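Local coordinates for small ribosomal subunit protein bS6 (Aquifex aeolicus, PDB 2J5A) that probably binds 16S ribosomal RNA together with protein bS18 as a structural component of the small ribosomal subunit, at residues A[9-14]-A[98-103]. Residues are numbered along the deposited sequence; the frame is centred on the assembly and turned at random.
Sequences YYETVF and IQIKES. Unlike the reference sequence in segment 98-103: Ile98 (reference Phe).
Glu11 and Ile98 form an antiparallel hydrogen-bonded pair, with Glu11 N to Ile98 O at 2.7 Å and Ile98 N to Glu11 O at 2.8 Å. Tyr10 and Gln99 make the adjoining non-hydrogen-bonded pair. Further along, Ile100 N donates to Tyr9 O at 2.9 Å, reaching it from above the carbonyl plane. Past this bond the direct ladder gives way to water. One water accepts from Tyr9 N and donates to Ile100 O, and it also accepts from Gln99 NE2. The contact joins the first strand to the last, an outer one, in the ferredoxin-like fold of bS6, whose four-stranded antiparallel sheet has the order 2-3-1-4 and carries helices 22-38 and 78-88 on one face. On this helix side, Gln99 CG lies 3.8 Å from Tyr10 CE1. The Tyr10 ring also meets Phe71 of strand 63-73. On the other face, Ile100 CG2 packs against Glu11 CB at 3.9 Å. Glu11 OE1 is hydrogen-bonded to NE2 of Gln70. Beyond the strand, Glu102 CG sits over one face of the Tyr9 ring, 4.2 Å from its centroid. With CG anti to the backbone N (chi1 -175°), the extended Glu102 chain runs alongside Tyr9. Its carboxylate lies over the hydroxyl end of the ring, the planes 9° apart. Replacing Tyr9 with an alanine would probably leave the Glu102 methylenes without their aromatic surface and that side chain less restrained.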
loop_
_atom_site.group_PDB
_atom_site.type_symbol
_atom_site.label_atom_id
_atom_site.label_comp_id
_atom_site.label_asym_id
_atom_site.label_seq_id
_atom_site.Cartn_x
_atom_site.Cartn_y
_atom_site.Cartn_z
ATOM N N TYR A 9 -13.978 0.186 -2.753
ATOM C CA TYR A 9 -12.752 -0.315 -3.332
ATOM C C TYR A 9 -11.639 0.746 -3.237
ATOM O O TYR A 9 -11.861 1.948 -3.457
ATOM C CB TYR A 9 -12.972 -0.778 -4.779
ATOM C CG TYR A 9 -14.032 -1.848 -4.881
ATOM C CD1 TYR A 9 -15.380 -1.516 -4.852
ATOM C CD2 TYR A 9 -13.693 -3.183 -4.975
ATOM C CE1 TYR A 9 -16.367 -2.489 -4.921
ATOM C CE2 TYR A 9 -14.669 -4.164 -5.047
ATOM C CZ TYR A 9 -16.008 -3.808 -5.021
ATOM O OH TYR A 9 -16.995 -4.772 -5.089
ATOM N N TYR A 10 -10.443 0.278 -2.881
ATOM C CA TYR A 10 -9.318 1.170 -2.630
ATOM C C TYR A 10 -8.057 0.602 -3.234
ATOM O O TYR A 10 -7.925 -0.615 -3.444
ATOM C CB TYR A 10 -9.119 1.391 -1.131
ATOM C CG TYR A 10 -10.326 1.961 -0.385
ATOM C CD1 TYR A 10 -10.546 3.332 -0.325
ATOM C CD2 TYR A 10 -11.236 1.124 0.270
ATOM C CE1 TYR A 10 -11.645 3.860 0.355
ATOM C CE2 TYR A 10 -12.323 1.650 0.966
ATOM C CZ TYR A 10 -12.526 3.018 0.989
ATOM O OH TYR A 10 -13.605 3.562 1.671
ATOM N N GLU A 11 -7.134 1.502 -3.519
ATOM C CA GLU A 11 -5.817 1.150 -3.990
ATOM C C GLU A 11 -4.815 1.893 -3.130
ATOM O O GLU A 11 -5.012 3.082 -2.863
ATOM C CB GLU A 11 -5.645 1.544 -5.443
ATOM C CG GLU A 11 -4.305 1.166 -6.006
ATOM C CD GLU A 11 -4.253 1.356 -7.491
ATOM O OE1 GLU A 11 -4.961 0.616 -8.205
ATOM O OE2 GLU A 11 -3.496 2.245 -7.950
ATOM N N THR A 12 -3.776 1.173 -2.680
ATOM C CA THR A 12 -2.692 1.727 -1.863
ATOM C C THR A 12 -1.371 1.477 -2.584
ATOM O O THR A 12 -1.133 0.399 -3.094
ATOM C CB THR A 12 -2.635 1.057 -0.470
ATOM O OG1 THR A 12 -3.856 1.300 0.230
ATOM C CG2 THR A 12 -1.489 1.557 0.349
ATOM N N VAL A 13 -0.539 2.495 -2.632
ATOM C CA VAL A 13 0.799 2.414 -3.177
ATOM C C VAL A 13 1.703 3.010 -2.112
ATOM O O VAL A 13 1.416 4.084 -1.592
ATOM C CB VAL A 13 0.956 3.242 -4.489
ATOM C CG1 VAL A 13 2.373 3.166 -5.020
ATOM C CG2 VAL A 13 -0.030 2.816 -5.547
ATOM N N PHE A 14 2.791 2.311 -1.785
ATOM C CA PHE A 14 3.757 2.806 -0.820
ATOM C C PHE A 14 5.185 2.443 -1.238
ATOM O O PHE A 14 5.407 1.494 -2.017
ATOM C CB PHE A 14 3.430 2.309 0.591
ATOM C CG PHE A 14 3.490 0.818 0.738
ATOM C CD1 PHE A 14 2.452 0.024 0.308
ATOM C CD2 PHE A 14 4.624 0.200 1.290
ATOM C CE1 PHE A 14 2.512 -1.346 0.446
ATOM C CE2 PHE A 14 4.689 -1.175 1.417
ATOM C CZ PHE A 14 3.642 -1.942 1.005
ATOM N N ILE A 98 -5.948 5.677 -2.575
ATOM C CA ILE A 98 -6.788 6.090 -3.684
ATOM C C ILE A 98 -8.062 5.265 -3.510
ATOM O O ILE A 98 -7.974 4.067 -3.309
ATOM C CB ILE A 98 -6.088 5.665 -5.012
ATOM C CG1 ILE A 98 -4.783 6.454 -5.230
ATOM C CG2 ILE A 98 -6.997 5.809 -6.169
ATOM C CD1 ILE A 98 -3.505 5.585 -5.363
ATOM N N GLN A 99 -9.236 5.897 -3.569
ATOM C CA GLN A 99 -10.478 5.153 -3.744
ATOM C C GLN A 99 -10.615 4.939 -5.232
ATOM O O GLN A 99 -10.337 5.841 -6.002
ATOM C CB GLN A 99 -11.690 5.887 -3.168
ATOM C CG GLN A 99 -12.917 4.956 -3.021
ATOM C CD GLN A 99 -14.199 5.652 -2.549
ATOM O OE1 GLN A 99 -14.138 6.765 -2.013
ATOM N NE2 GLN A 99 -15.351 5.014 -2.751
ATOM N N ILE A 100 -10.973 3.726 -5.636
ATOM C CA ILE A 100 -11.132 3.391 -7.050
ATOM C C ILE A 100 -12.537 2.829 -7.297
ATOM O O ILE A 100 -13.280 2.514 -6.353
ATOM C CB ILE A 100 -10.074 2.359 -7.548
ATOM C CG1 ILE A 100 -10.111 1.063 -6.725
ATOM C CG2 ILE A 100 -8.661 2.967 -7.519
ATOM C CD1 ILE A 100 -9.362 -0.068 -7.343
ATOM N N LYS A 101 -12.898 2.711 -8.568
ATOM C CA LYS A 101 -14.165 2.094 -8.938
ATOM C C LYS A 101 -13.964 0.605 -8.935
ATOM O O LYS A 101 -12.832 0.127 -8.991
ATOM C CB LYS A 101 -14.613 2.535 -10.335
ATOM C CG LYS A 101 -15.120 3.963 -10.436
ATOM C CD LYS A 101 -15.419 4.304 -11.903
ATOM C CE LYS A 101 -16.182 5.631 -12.052
ATOM N NZ LYS A 101 -16.719 5.859 -13.441
ATOM N N GLU A 102 -15.066 -0.126 -8.886
ATOM C CA GLU A 102 -15.045 -1.576 -8.959
ATOM C C GLU A 102 -14.481 -2.057 -10.287
ATOM O O GLU A 102 -13.851 -3.109 -10.359
ATOM C CB GLU A 102 -16.463 -2.127 -8.788
ATOM C CG GLU A 102 -16.500 -3.654 -8.743
ATOM C CD GLU A 102 -17.883 -4.230 -8.571
ATOM O OE1 GLU A 102 -18.861 -3.453 -8.493
ATOM O OE2 GLU A 102 -17.977 -5.480 -8.515
ATOM N N SER A 103 -14.729 -1.282 -11.340
ATOM C CA SER A 103 -14.292 -1.628 -12.690
ATOM C C SER A 103 -12.793 -1.379 -12.871
ATOM O O SER A 103 -12.205 -1.787 -13.881
ATOM C CB SER A 103 -15.077 -0.808 -13.723
ATOM O OG SER A 103 -14.695 0.555 -13.682
HETATM O O HOH W 1 -15.165 2.199 -4.271
#